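Local coordinates for protein TSSL1 (Pseudomonas aeruginosa, PDB 4B62) that probably anchors the type VI secretion system to the cell wall, this chain being its OmpA-like, peptidoglycan-binding module, at residues Leu63-Ala67 against Leu110-Thr115; Gly75-Gly81 against Arg120-Arg126. All coordinates share one frame; numbering follows the deposited sequence.

Contact 1. Residues Leu63-Ala67 against Leu110-Thr115; sequences LLRIA and LLGATT
Two helices of the OmpA-like domain, 60-72 and 96-115, meet where Ala-67 and Leu-63 face Leu-110, Leu-111 and Thr-114. The short segments cross at -54° with their axes 9.8 Å apart, and the small Ala-67 marks the tightest backbone approach. Its CB touches two methyls of the partner helix, with CD2 of Leu-111 at 4.0 Å and CG2 of Thr-114 at 3.7 Å. Thr-114 presents that methyl because CG2 stands anti to the backbone N while OG1 (chi1 -68°) stays beside it; the same CG2 also meets CD1 of Leu-64, the two side chains crossing at about a right angle. Leu-111 reaches over with one branch, CD2 lying 3.6 Å from the carbonyl O of Leu-63, an oxygen already accepting a hydrogen bond from Ala-67 N. One turn earlier, CD1 of Leu-63 touches CD1 of Leu-110, again at nearly a right angle, and Val-55 covers both leucines. No hydrogen bond passes between residues 63-67 and 110-115. Thr-115 OG1 instead turns back to Leu-111 O (2.9 Å), which also accepts the Thr-115 amide from the opposite face of its plane. Such apolar helix-helix packing against one face of a mixed sheet belongs to the alpha/beta sandwich of OmpA-like domains.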
loop_
_atom_site.group_PDB
_atom_site.type_symbol
_atom_site.label_atom_id
_atom_site.label_comp_id
_atom_site.label_asym_id
_atom_site.label_seq_id
_atom_site.Cartn_x
_atom_site.Cartn_y
_atom_site.Cartn_z
ATOM N N LEU A 63 -4.509 4.231 -7.060
ATOM C CA LEU A 63 -4.575 2.765 -7.079
ATOM C C LEU A 63 -4.908 2.243 -8.464
ATOM O O LEU A 63 -4.466 1.168 -8.845
ATOM C CB LEU A 63 -5.557 2.227 -6.055
ATOM C CG LEU A 63 -5.088 2.232 -4.615
ATOM C CD1 LEU A 63 -6.097 1.488 -3.770
ATOM C CD2 LEU A 63 -3.713 1.583 -4.451
ATOM N N LEU A 64 -5.707 2.983 -9.226
ATOM C CA LEU A 64 -5.975 2.582 -10.607
ATOM C C LEU A 64 -4.688 2.521 -11.443
ATOM O O LEU A 64 -4.502 1.595 -12.221
ATOM C CB LEU A 64 -7.005 3.512 -11.253
ATOM C CG LEU A 64 -7.448 3.130 -12.662
ATOM C CD1 LEU A 64 -8.024 1.728 -12.705
ATOM C CD2 LEU A 64 -8.461 4.160 -13.119
ATOM N N ARG A 65 -3.790 3.486 -11.264
ATOM C CA ARG A 65 -2.508 3.466 -11.985
ATOM C C ARG A 65 -1.666 2.257 -11.586
ATOM O O ARG A 65 -0.954 1.676 -12.427
ATOM C CB ARG A 65 -1.737 4.759 -11.759
ATOM C CG ARG A 65 -2.447 5.950 -12.375
ATOM C CD ARG A 65 -1.612 7.193 -12.372
ATOM N NE ARG A 65 -1.452 7.786 -11.058
ATOM C CZ ARG A 65 -2.319 8.617 -10.486
ATOM N NH1 ARG A 65 -3.487 8.886 -11.066
ATOM N NH2 ARG A 65 -2.026 9.158 -9.311
ATOM N N ILE A 66 -1.745 1.880 -10.312
ATOM C CA ILE A 66 -1.062 0.668 -9.893
ATOM C C ILE A 66 -1.698 -0.559 -10.534
ATOM O O ILE A 66 -0.986 -1.424 -11.039
ATOM C CB ILE A 66 -0.958 0.588 -8.367
ATOM C CG1 ILE A 66 -0.000 1.686 -7.917
ATOM C CG2 ILE A 66 -0.461 -0.781 -7.926
ATOM C CD1 ILE A 66 -0.129 2.076 -6.480
ATOM N N ALA A 67 -3.023 -0.628 -10.561
ATOM C CA ALA A 67 -3.705 -1.721 -11.257
ATOM C C ALA A 67 -3.312 -1.814 -12.730
ATOM O O ALA A 67 -3.130 -2.921 -13.258
ATOM C CB ALA A 67 -5.217 -1.586 -11.131
ATOM N N LEU A 110 -9.539 -3.914 -3.715
ATOM C CA LEU A 110 -9.767 -2.991 -4.824
ATOM C C LEU A 110 -8.954 -3.390 -6.053
ATOM O O LEU A 110 -9.452 -3.370 -7.191
ATOM C CB LEU A 110 -9.437 -1.557 -4.403
ATOM C CG LEU A 110 -10.428 -0.921 -3.428
ATOM C CD1 LEU A 110 -9.831 0.339 -2.815
ATOM C CD2 LEU A 110 -11.741 -0.616 -4.128
ATOM N N LEU A 111 -7.696 -3.764 -5.823
ATOM C CA LEU A 111 -6.829 -4.172 -6.926
ATOM C C LEU A 111 -7.320 -5.479 -7.552
ATOM O O LEU A 111 -7.322 -5.617 -8.778
ATOM C CB LEU A 111 -5.379 -4.305 -6.466
ATOM C CG LEU A 111 -4.681 -2.991 -6.088
ATOM C CD1 LEU A 111 -3.291 -3.301 -5.562
ATOM C CD2 LEU A 111 -4.608 -2.011 -7.245
ATOM N N GLY A 112 -7.727 -6.426 -6.715
ATOM C CA GLY A 112 -8.306 -7.685 -7.206
ATOM C C GLY A 112 -9.551 -7.465 -8.051
ATOM O O GLY A 112 -9.725 -8.098 -9.091
ATOM N N ALA A 113 -10.422 -6.562 -7.610
ATOM C CA ALA A 113 -11.670 -6.309 -8.340
ATOM C C ALA A 113 -11.409 -5.641 -9.695
ATOM O O ALA A 113 -12.066 -5.954 -10.690
ATOM C CB ALA A 113 -12.622 -5.478 -7.506
ATOM N N THR A 114 -10.439 -4.735 -9.738
ATOM C CA THR A 114 -10.116 -4.005 -10.960
ATOM C C THR A 114 -9.365 -4.867 -11.968
ATOM O O THR A 114 -9.668 -4.839 -13.153
ATOM C CB THR A 114 -9.359 -2.713 -10.617
ATOM O OG1 THR A 114 -10.274 -1.852 -9.946
ATOM C CG2 THR A 114 -8.804 -2.008 -11.856
ATOM N N THR A 115 -8.391 -5.648 -11.504
ATOM C CA THR A 115 -7.691 -6.564 -12.411
ATOM C C THR A 115 -8.552 -7.762 -12.815
ATOM O O THR A 115 -8.331 -8.363 -13.871
ATOM C CB THR A 115 -6.397 -7.102 -11.786
ATOM O OG1 THR A 115 -6.715 -7.846 -10.606
ATOM C CG2 THR A 115 -5.431 -5.970 -11.471
#

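Contact 2. Residues Gly75-Gly81 against Arg120-Arg126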
loop_
_atom_site.group_PDB
_atom_site.type_symbol
_atom_site.label_atom_id
_atom_site.label_comp_id
_atom_site.label_asym_id
_atom_site.label_seq_id
_atom_site.Cartn_x
_atom_site.Cartn_y
_atom_site.Cartn_z
ATOM N N GLY A 75 2.666 -10.966 -11.950
ATOM C CA GLY A 75 3.058 -11.704 -10.762
ATOM C C GLY A 75 2.000 -11.662 -9.666
ATOM O O GLY A 75 1.104 -10.806 -9.657
ATOM N N GLN A 76 2.108 -12.607 -8.739
ATOM C CA GLN A 76 1.352 -12.591 -7.486
ATOM C C GLN A 76 1.630 -11.273 -6.741
ATOM O O GLN A 76 2.710 -10.692 -6.898
ATOM C CB GLN A 76 1.802 -13.775 -6.625
ATOM C CG GLN A 76 0.979 -14.039 -5.367
ATOM C CD GLN A 76 -0.382 -14.621 -5.639
ATOM O OE1 GLN A 76 -0.636 -15.138 -6.723
ATOM N NE2 GLN A 76 -1.251 -14.578 -4.635
ATOM N N VAL A 77 0.672 -10.821 -5.929
ATOM C CA VAL A 77 0.806 -9.556 -5.223
ATOM C C VAL A 77 0.500 -9.712 -3.747
ATOM O O VAL A 77 -0.520 -10.292 -3.362
ATOM C CB VAL A 77 -0.106 -8.463 -5.822
ATOM C CG1 VAL A 77 0.048 -7.165 -5.043
ATOM C CG2 VAL A 77 0.247 -8.249 -7.282
ATOM N N LEU A 78 1.408 -9.196 -2.924
ATOM C CA LEU A 78 1.238 -9.125 -1.466
ATOM C C LEU A 78 1.102 -7.655 -1.065
ATOM O O LEU A 78 1.891 -6.813 -1.517
ATOM C CB LEU A 78 2.446 -9.753 -0.766
ATOM C CG LEU A 78 2.558 -9.540 0.745
ATOM C CD1 LEU A 78 1.494 -10.338 1.483
ATOM C CD2 LEU A 78 3.966 -9.868 1.237
ATOM N N VAL A 79 0.112 -7.366 -0.224
ATOM C CA VAL A 79 -0.049 -6.039 0.337
ATOM C C VAL A 79 0.135 -6.125 1.849
ATOM O O VAL A 79 -0.637 -6.809 2.527
ATOM C CB VAL A 79 -1.434 -5.432 0.021
ATOM C CG1 VAL A 79 -1.487 -3.990 0.502
ATOM C CG2 VAL A 79 -1.738 -5.524 -1.458
ATOM N N THR A 80 1.142 -5.440 2.380
ATOM C CA THR A 80 1.303 -5.338 3.825
ATOM C C THR A 80 0.902 -3.938 4.270
ATOM O O THR A 80 1.171 -2.944 3.572
ATOM C CB THR A 80 2.725 -5.669 4.292
ATOM O OG1 THR A 80 3.662 -4.740 3.740
ATOM C CG2 THR A 80 3.097 -7.104 3.885
ATOM N N GLY A 81 0.207 -3.891 5.401
ATOM C CA GLY A 81 -0.277 -2.651 5.989
ATOM C C GLY A 81 0.460 -2.369 7.290
ATOM O O GLY A 81 0.733 -3.290 8.076
ATOM N N ARG A 120 -5.018 -13.543 -6.660
ATOM C CA ARG A 120 -3.732 -12.926 -6.961
ATOM C C ARG A 120 -3.222 -12.016 -5.859
ATOM O O ARG A 120 -2.024 -11.810 -5.760
ATOM C CB ARG A 120 -3.848 -12.136 -8.258
ATOM C CG ARG A 120 -2.599 -11.407 -8.690
ATOM C CD ARG A 120 -2.752 -10.792 -10.065
ATOM N NE ARG A 120 -1.508 -10.156 -10.445
ATOM C CZ ARG A 120 -1.358 -9.229 -11.385
ATOM N NH1 ARG A 120 -2.396 -8.812 -12.110
ATOM N NH2 ARG A 120 -0.154 -8.721 -11.595
ATOM N N PHE A 121 -4.133 -11.448 -5.068
ATOM C CA PHE A 121 -3.784 -10.455 -4.043
ATOM C C PHE A 121 -4.094 -10.987 -2.670
ATOM O O PHE A 121 -5.204 -11.471 -2.427
ATOM C CB PHE A 121 -4.598 -9.164 -4.250
ATOM C CG PHE A 121 -4.326 -8.502 -5.552
ATOM C CD1 PHE A 121 -4.976 -8.932 -6.698
ATOM C CD2 PHE A 121 -3.390 -7.495 -5.658
ATOM C CE1 PHE A 121 -4.683 -8.372 -7.923
ATOM C CE2 PHE A 121 -3.101 -6.923 -6.881
ATOM C CZ PHE A 121 -3.756 -7.357 -8.014
ATOM N N THR A 122 -3.127 -10.899 -1.769
ATOM C CA THR A 122 -3.393 -11.157 -0.374
ATOM C C THR A 122 -2.861 -10.007 0.438
ATOM O O THR A 122 -2.046 -9.199 -0.051
ATOM C CB THR A 122 -2.785 -12.473 0.114
ATOM O OG1 THR A 122 -1.360 -12.398 0.037
ATOM C CG2 THR A 122 -3.285 -13.641 -0.726
ATOM N N ALA A 123 -3.333 -9.944 1.673
ATOM C CA ALA A 123 -3.055 -8.831 2.566
ATOM C C ALA A 123 -2.716 -9.271 3.972
ATOM O O ALA A 123 -3.237 -10.269 4.461
ATOM C CB ALA A 123 -4.255 -7.901 2.626
ATOM N N GLU A 124 -1.839 -8.501 4.615
ATOM C CA GLU A 124 -1.514 -8.725 6.022
ATOM C C GLU A 124 -1.260 -7.400 6.723
ATOM O O GLU A 124 -0.570 -6.530 6.223
ATOM C CB GLU A 124 -0.296 -9.640 6.174
ATOM C CG GLU A 124 0.040 -10.024 7.618
ATOM C CD GLU A 124 1.478 -10.515 7.798
ATOM O OE1 GLU A 124 2.150 -10.823 6.805
ATOM O OE2 GLU A 124 1.966 -10.527 8.936
ATOM N N GLY A 125 -1.872 -7.261 7.887
ATOM C CA GLY A 125 -1.629 -6.135 8.764
ATOM C C GLY A 125 -0.476 -6.449 9.693
ATOM O O GLY A 125 -0.440 -7.508 10.341
ATOM N N ARG A 126 0.470 -5.521 9.756
ATOM C CA ARG A 126 1.681 -5.684 10.559
ATOM C C ARG A 126 1.832 -4.652 11.655
ATOM O O ARG A 126 2.897 -4.545 12.283
ATOM C CB ARG A 126 2.882 -5.715 9.638
ATOM C CG ARG A 126 2.764 -6.907 8.722
ATOM C CD ARG A 126 4.065 -7.249 8.098
ATOM N NE ARG A 126 3.936 -8.448 7.280
ATOM C CZ ARG A 126 4.849 -8.823 6.396
ATOM N NH1 ARG A 126 5.922 -8.070 6.214
ATOM N NH2 ARG A 126 4.677 -9.928 5.683
HETATM O O HOH W 1 -0.359 -12.876 -2.424
#
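Val-77 and Phe-121 lie side by side on neighbouring parallel strands, pointing the same way, and the valine CB comes within 3.4 Å of ring atom CD2 of Phe-121. Both valine methyls also meet this side of the ring, CG1 near CD2 and CG2 near CE2. On the other face of the sheet Leu-78 and Thr-122 slant across each other, CD1 against OG1. A water beside Thr-122 accepts from Gln-76 NE2, donates to Val-77 O and hydrogen-bonds to Thr-122 OG1; Gln-76 NE2 also hydrogen-bonds to Gly-119 O. Further along, the CG2 methyl of Thr-80 sits over the centre of one guanidinium face of Arg-126, 3.5 Å from CZ. In one of its two modelled conformers Glu-124 OE1 is met by Arg-126 NH2 from above the carboxylate plane in a salt bridge (2.9 Å); Glu-130 pairs with NH1. At the start, the chain of Arg-120, extended from CG to NE (chi3 -178°), brings its guanidinium edge-on to Gly-75 O, gripped by NE at 2.8 Å and NH2 at 3.1 Å; Asp-117 takes NH1 in a salt bridge. Six backbone hydrogen bonds, from Val-77 N to Arg-120 O through Arg-126 N to Gly-81 O, complete the parallel ladder. Strand 121-125 is one of the sheet's two outermost strands within this chain, strand 146-152 flanks 77-82 on its other side, and helices 60-72 and 96-115 cover the Val-77 and Phe-121 face.

From the N terminus, the chain runs through helix 60-72, strand 77-82, helix 96-115 and strand 121-125, an alternation that makes the two contacts cross instead of nest. Contact 1 closes a loop of 42 residues from helix to helix, with strand 77-82 inside it; contact 2 closes one of 38 residues from strand to strand, with helix 96-115 inside it as the crossover of a beta-alpha-beta unit. Their centres lie about 13 Å apart, joined by Phe-121, whose ring atom CE2 packs 3.5 Å from Leu-111 CB and whose CE1 meets Thr-115 OG1. Together they tie the helical layer to the strand 121-125 margin of the sheet.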